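PDB 2PD2: uncharacterized protein from Sulfolobus tokodaii, which is of unknown function but belongs to the DsrE/DsrF-like family, whose better-known members take part in sulfur metabolism, and assembles from three copies of its chain. Local coordinates for residues A30-Q38 and V92-W103. Sequence-based numbering, arbitrary orientation.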
ATOM      1  N   ALA A  30     -20.351   3.307  -5.900  1.00 24.97           N
ATOM      2  CA  ALA A  30     -19.002   3.730  -5.560  1.00 25.58           C
ATOM      3  C   ALA A  30     -18.548   4.777  -6.575  1.00 25.22           C
ATOM      4  O   ALA A  30     -18.894   4.699  -7.754  1.00 22.77           O
ATOM      5  CB  ALA A  30     -18.054   2.535  -5.590  1.00 23.77           C
ATOM      6  N   GLU A  31     -17.794   5.767  -6.104  1.00 22.75           N
ATOM      7  CA  GLU A  31     -17.249   6.806  -6.968  1.00 21.42           C
ATOM      8  C   GLU A  31     -15.757   6.498  -6.929  1.00 19.94           C
ATOM      9  O   GLU A  31     -15.075   6.796  -5.950  1.00 16.31           O
ATOM     10  CB  GLU A  31     -17.529   8.184  -6.383  1.00 21.43           C
ATOM     11  CG  GLU A  31     -17.587   9.283  -7.412  1.00 28.11           C
ATOM     12  CD  GLU A  31     -17.870  10.632  -6.791  1.00 23.80           C
ATOM     13  OE1 GLU A  31     -18.702  10.696  -5.857  1.00 26.10           O
ATOM     14  OE2 GLU A  31     -17.263  11.623  -7.238  1.00 26.37           O
ATOM     15  N   ILE A  32     -15.254   5.900  -8.002  1.00 19.40           N
ATOM     16  CA  ILE A  32     -13.867   5.472  -8.045  1.00 16.84           C
ATOM     17  C   ILE A  32     -12.945   6.206  -9.007  1.00 17.82           C
ATOM     18  O   ILE A  32     -13.300   6.452 -10.156  1.00 15.29           O
ATOM     19  CB  ILE A  32     -13.802   3.961  -8.397  1.00 19.17           C
ATOM     20  CG1 ILE A  32     -14.689   3.162  -7.436  1.00 16.01           C
ATOM     21  CG2 ILE A  32     -12.361   3.457  -8.335  1.00 19.09           C
ATOM     22  CD1 ILE A  32     -15.097   1.802  -7.995  1.00 16.65           C
ATOM     23  N   GLU A  33     -11.750   6.535  -8.516  1.00 17.23           N
ATOM     24  CA  GLU A  33     -10.713   7.173  -9.315  1.00 17.03           C
ATOM     25  C   GLU A  33      -9.470   6.304  -9.166  1.00 17.11           C
ATOM     26  O   GLU A  33      -9.017   6.040  -8.054  1.00 18.50           O
ATOM     27  CB  GLU A  33     -10.373   8.584  -8.824  1.00 17.79           C
ATOM     28  CG  GLU A  33      -9.201   9.182  -9.607  1.00 15.57           C
ATOM     29  CD  GLU A  33      -8.799  10.573  -9.139  1.00 18.15           C
ATOM     30  OE1 GLU A  33      -9.680  11.341  -8.707  1.00 15.56           O
ATOM     31  OE2 GLU A  33      -7.600  10.906  -9.226  1.00 20.59           O
ATOM     32  N   VAL A  34      -8.927   5.848 -10.281  1.00 15.30           N
ATOM     33  CA  VAL A  34      -7.743   5.010 -10.233  1.00 15.97           C
ATOM     34  C   VAL A  34      -6.547   5.789 -10.744  1.00 15.34           C
ATOM     35  O   VAL A  34      -6.545   6.271 -11.878  1.00 16.39           O
ATOM     36  CB  VAL A  34      -7.909   3.747 -11.092  1.00 18.01           C
ATOM     37  CG1 VAL A  34      -6.692   2.844 -10.911  1.00 14.93           C
ATOM     38  CG2 VAL A  34      -9.188   3.012 -10.703  1.00 17.34           C
ATOM     39  N   VAL A  35      -5.529   5.903  -9.901  1.00 14.98           N
ATOM     40  CA  VAL A  35      -4.307   6.622 -10.249  1.00 13.37           C
ATOM     41  C   VAL A  35      -3.147   5.654 -10.489  1.00 17.79           C
ATOM     42  O   VAL A  35      -2.726   4.940  -9.574  1.00 14.53           O
ATOM     43  CB  VAL A  35      -3.894   7.584  -9.112  1.00 15.09           C
ATOM     44  CG1 VAL A  35      -2.559   8.261  -9.454  1.00 14.90           C
ATOM     45  CG2 VAL A  35      -4.988   8.617  -8.880  1.00 14.52           C
ATOM     46  N   LEU A  36      -2.631   5.630 -11.715  1.00 15.79           N
ATOM     47  CA  LEU A  36      -1.502   4.759 -12.021  1.00 16.60           C
ATOM     48  C   LEU A  36      -0.210   5.563 -12.131  1.00 17.49           C
ATOM     49  O   LEU A  36      -0.153   6.566 -12.849  1.00 13.56           O
ATOM     50  CB  LEU A  36      -1.749   3.979 -13.316  1.00 16.91           C
ATOM     51  CG  LEU A  36      -2.970   3.044 -13.323  1.00 14.43           C
ATOM     52  CD1 LEU A  36      -4.232   3.842 -13.648  1.00 16.50           C
ATOM     53  CD2 LEU A  36      -2.776   1.956 -14.358  1.00 17.04           C
ATOM     54  N   HIS A  37       0.814   5.137 -11.390  1.00 14.57           N
ATOM     55  CA  HIS A  37       2.102   5.806 -11.436  1.00 17.09           C
ATOM     56  C   HIS A  37       3.254   4.813 -11.399  1.00 16.66           C
ATOM     57  O   HIS A  37       3.039   3.592 -11.360  1.00 15.84           O
ATOM     58  CB  HIS A  37       2.230   6.871 -10.329  1.00 16.37           C
ATOM     59  CG  HIS A  37       2.233   6.328  -8.932  1.00 18.68           C
ATOM     60  ND1 HIS A  37       3.305   6.484  -8.083  1.00 19.20           N
ATOM     61  CD2 HIS A  37       1.271   5.700  -8.212  1.00 18.94           C
ATOM     62  CE1 HIS A  37       3.009   5.975  -6.900  1.00 19.91           C
ATOM     63  NE2 HIS A  37       1.779   5.497  -6.952  1.00 18.16           N
ATOM     64  N   GLN A  38       4.476   5.333 -11.417  1.00 12.16           N
ATOM     65  CA  GLN A  38       5.664   4.487 -11.478  1.00 15.88           C
ATOM     66  C   GLN A  38       5.507   3.599 -12.726  1.00 16.46           C
ATOM     67  O   GLN A  38       4.947   4.040 -13.723  1.00 16.75           O
ATOM     68  CB  GLN A  38       5.820   3.629 -10.220  1.00 15.81           C
ATOM     69  CG  GLN A  38       6.093   4.427  -8.946  1.00 16.99           C
ATOM     70  CD  GLN A  38       6.600   3.556  -7.804  1.00 20.70           C
ATOM     71  OE1 GLN A  38       6.541   2.326  -7.871  1.00 19.27           O
ATOM     72  NE2 GLN A  38       7.099   4.193  -6.746  1.00 13.80           N
ATOM     73  N   VAL A  92       1.264  10.746  -7.059  1.00 16.58           N
ATOM     74  CA  VAL A  92       1.278  10.732  -5.603  1.00 17.14           C
ATOM     75  C   VAL A  92       0.631  11.999  -5.047  1.00 19.08           C
ATOM     76  O   VAL A  92      -0.023  11.959  -4.012  1.00 15.09           O
ATOM     77  CB  VAL A  92       2.720  10.569  -5.061  1.00 17.27           C
ATOM     78  CG1 VAL A  92       3.251   9.198  -5.457  1.00 11.98           C
ATOM     79  CG2 VAL A  92       3.629  11.657  -5.619  1.00 17.26           C
ATOM     80  N   GLY A  93       0.803  13.120  -5.740  1.00 17.03           N
ATOM     81  CA  GLY A  93       0.183  14.355  -5.291  1.00 16.62           C
ATOM     82  C   GLY A  93      -1.335  14.247  -5.381  1.00 21.09           C
ATOM     83  O   GLY A  93      -2.060  14.745  -4.520  1.00 17.37           O
ATOM     84  N   GLU A  94      -1.816  13.592  -6.435  1.00 20.23           N
ATOM     85  CA  GLU A  94      -3.248  13.396  -6.637  1.00 18.24           C
ATOM     86  C   GLU A  94      -3.806  12.483  -5.541  1.00 16.90           C
ATOM     87  O   GLU A  94      -4.852  12.762  -4.947  1.00 19.09           O
ATOM     88  CB  GLU A  94      -3.495  12.764  -8.013  1.00 19.04           C
ATOM     89  CG  GLU A  94      -4.945  12.364  -8.289  1.00 19.97           C
ATOM     90  CD  GLU A  94      -5.865  13.554  -8.510  1.00 22.00           C
ATOM     91  OE1 GLU A  94      -5.417  14.702  -8.322  1.00 23.27           O
ATOM     92  OE2 GLU A  94      -7.043  13.339  -8.870  1.00 22.28           O
ATOM     93  N   ILE A  95      -3.098  11.390  -5.278  1.00 14.61           N
ATOM     94  CA  ILE A  95      -3.510  10.426  -4.264  1.00 16.89           C
ATOM     95  C   ILE A  95      -3.638  11.113  -2.905  1.00 17.10           C
ATOM     96  O   ILE A  95      -4.628  10.933  -2.191  1.00 16.22           O
ATOM     97  CB  ILE A  95      -2.491   9.254  -4.200  1.00 17.65           C
ATOM     98  CG1 ILE A  95      -2.622   8.396  -5.469  1.00 15.33           C
ATOM     99  CG2 ILE A  95      -2.717   8.415  -2.953  1.00 14.08           C
ATOM    100  CD1 ILE A  95      -1.498   7.378  -5.667  1.00 14.54           C
ATOM    101  N   VAL A  96      -2.647  11.926  -2.558  1.00 16.70           N
ATOM    102  CA  VAL A  96      -2.681  12.640  -1.289  1.00 15.60           C
ATOM    103  C   VAL A  96      -3.811  13.677  -1.264  1.00 16.99           C
ATOM    104  O   VAL A  96      -4.555  13.768  -0.289  1.00 15.86           O
ATOM    105  CB  VAL A  96      -1.314  13.321  -1.009  1.00 18.08           C
ATOM    106  CG1 VAL A  96      -1.441  14.307   0.145  1.00 21.93           C
ATOM    107  CG2 VAL A  96      -0.260  12.244  -0.672  1.00 13.37           C
ATOM    108  N   ARG A  97      -3.948  14.454  -2.336  1.00 17.99           N
ATOM    109  CA  ARG A  97      -4.999  15.473  -2.386  1.00 20.37           C
ATOM    110  C   ARG A  97      -6.405  14.881  -2.305  1.00 22.60           C
ATOM    111  O   ARG A  97      -7.248  15.397  -1.577  1.00 21.09           O
ATOM    112  CB  ARG A  97      -4.871  16.335  -3.652  1.00 20.22           C
ATOM    113  CG  ARG A  97      -3.851  17.462  -3.535  1.00 26.41           C
ATOM    114  CD  ARG A  97      -3.901  18.397  -4.738  1.00 26.44           C
ATOM    115  NE  ARG A  97      -3.330  17.785  -5.932  1.00 29.96           N
ATOM    116  CZ  ARG A  97      -2.037  17.827  -6.248  1.00 33.30           C
ATOM    117  NH1 ARG A  97      -1.182  18.460  -5.456  1.00 29.39           N
ATOM    118  NH2 ARG A  97      -1.598  17.231  -7.348  1.00 34.59           N
ATOM    119  N   LYS A  98      -6.669  13.807  -3.049  1.00 19.10           N
ATOM    120  CA  LYS A  98      -7.992  13.199  -2.998  1.00 19.21           C
ATOM    121  C   LYS A  98      -8.282  12.738  -1.572  1.00 18.54           C
ATOM    122  O   LYS A  98      -9.396  12.903  -1.080  1.00 16.03           O
ATOM    123  CB  LYS A  98      -8.109  12.011  -3.971  1.00 17.67           C
ATOM    124  CG  LYS A  98      -7.881  12.367  -5.443  1.00 18.70           C
ATOM    125  CD  LYS A  98      -8.701  13.576  -5.904  1.00 17.68           C
ATOM    126  CE  LYS A  98     -10.203  13.356  -5.797  1.00 19.39           C
ATOM    127  NZ  LYS A  98     -10.958  14.551  -6.289  1.00 23.42           N
ATOM    128  N   GLN A  99      -7.288  12.161  -0.902  1.00 17.79           N
ATOM    129  CA  GLN A  99      -7.505  11.720   0.472  1.00 17.72           C
ATOM    130  C   GLN A  99      -7.848  12.895   1.380  1.00 19.18           C
ATOM    131  O   GLN A  99      -8.706  12.776   2.251  1.00 22.47           O
ATOM    132  CB  GLN A  99      -6.273  11.003   1.029  1.00 20.67           C
ATOM    133  CG  GLN A  99      -6.073   9.587   0.509  1.00 19.84           C
ATOM    134  CD  GLN A  99      -4.963   8.865   1.252  1.00 19.66           C
ATOM    135  OE1 GLN A  99      -5.126   8.475   2.405  1.00 18.48           O
ATOM    136  NE2 GLN A  99      -3.822   8.699   0.595  1.00 15.81           N
ATOM    137  N   SER A 100      -7.186  14.029   1.175  1.00 20.13           N
ATOM    138  CA  SER A 100      -7.454  15.202   2.004  1.00 24.70           C
ATOM    139  C   SER A 100      -8.858  15.729   1.710  1.00 25.76           C
ATOM    140  O   SER A 100      -9.441  16.450   2.515  1.00 27.23           O
ATOM    141  CB  SER A 100      -6.415  16.304   1.744  1.00 23.06           C
ATOM    142  OG  SER A 100      -6.592  16.897   0.472  1.00 25.41           O
ATOM    143  N   GLU A 101      -9.392  15.364   0.551  1.00 23.70           N
ATOM    144  CA  GLU A 101     -10.728  15.784   0.154  1.00 25.08           C
ATOM    145  C   GLU A 101     -11.783  14.792   0.648  1.00 25.44           C
ATOM    146  O   GLU A 101     -12.968  14.948   0.363  1.00 24.32           O
ATOM    147  CB  GLU A 101     -10.806  15.925  -1.373  1.00 27.50           C
ATOM    148  CG  GLU A 101     -10.164  17.198  -1.931  1.00 29.36           C
ATOM    149  CD  GLU A 101      -9.892  17.119  -3.432  1.00 34.74           C
ATOM    150  OE1 GLU A 101     -10.731  16.561  -4.168  1.00 35.56           O
ATOM    151  OE2 GLU A 101      -8.839  17.622  -3.882  1.00 37.37           O
ATOM    152  N   GLY A 102     -11.346  13.772   1.387  1.00 22.25           N
ATOM    153  CA  GLY A 102     -12.275  12.786   1.918  1.00 21.23           C
ATOM    154  C   GLY A 102     -12.374  11.464   1.167  1.00 22.05           C
ATOM    155  O   GLY A 102     -13.205  10.620   1.495  1.00 22.83           O
ATOM    156  N   TRP A 103     -11.535  11.267   0.158  1.00 19.31           N
ATOM    157  CA  TRP A 103     -11.581  10.021  -0.597  1.00 17.52           C
ATOM    158  C   TRP A 103     -10.858   8.926   0.165  1.00 16.59           C
ATOM    159  O   TRP A 103      -9.800   9.161   0.743  1.00 15.14           O
ATOM    160  CB  TRP A 103     -10.947  10.205  -1.975  1.00 17.36           C
ATOM    161  CG  TRP A 103     -11.740  11.098  -2.872  1.00 16.58           C
ATOM    162  CD1 TRP A 103     -12.122  12.386  -2.624  1.00 15.37           C
ATOM    163  CD2 TRP A 103     -12.272  10.761  -4.156  1.00 17.34           C
ATOM    164  NE1 TRP A 103     -12.863  12.873  -3.675  1.00 17.76           N
ATOM    165  CE2 TRP A 103     -12.966  11.897  -4.632  1.00 17.97           C
ATOM    166  CE3 TRP A 103     -12.224   9.612  -4.953  1.00 20.04           C
ATOM    167  CZ2 TRP A 103     -13.619  11.914  -5.865  1.00 18.05           C
ATOM    168  CZ3 TRP A 103     -12.873   9.629  -6.188  1.00 22.49           C
ATOM    169  CH2 TRP A 103     -13.558  10.774  -6.629  1.00 24.29           C
TER
HETATM  170  O   HOH W   1     -10.658  13.882  -9.196  1.00 25.63           O
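Glu33, on strand 31-36, reaches across to the helix ending at Ser100 and to Trp103 just beyond it. Its CB lies 3.8 Å from CZ3 of the Trp103 indole. With CG anti to the backbone N (chi1 175°) and the chain extended beyond it, the side chain runs straight out from the strand and brings its carboxylate up against Glu94 and Lys98. OE2 stands 2.5 Å from OE2 of Glu94, the two carboxylate planes being 31° apart; at such a spacing one of the acids probably carries a proton. OE1 packs against CE of Lys98 at 3.6 Å, but the ammonium group is reached through a water, which donates to Glu33 OE1 and accepts from Lys98 NZ. That same NZ forms a salt bridge with OE1 of Glu101 (2.9 Å), while CE sits over one face of the Trp103 ring. Strand 31-36 belongs to the parallel sheet of this alpha/beta fold; helix 91-100 packs on one face of it, and its segment 92-100 runs roughly antiparallel to the strand (151°). A Schellman motif with Gly102 at positive phi ends the helix, and Trp103 leads into strand 104-107. Further along, Val35 sets CB against CG1 of Ile95 (3.9 Å) and CG2 against the aliphatic part of Glu94. The His37 ring then meets two methyls: CE1 lies 3.5 Å from Val92 CG1, and NE2 is near Ile95 CD1 while hydrogen-bonded to Gln6. At the other end, Glu31 crosses Trp103 with OE2 beside CH2, and its OE1 is salt-bridged to Lys2.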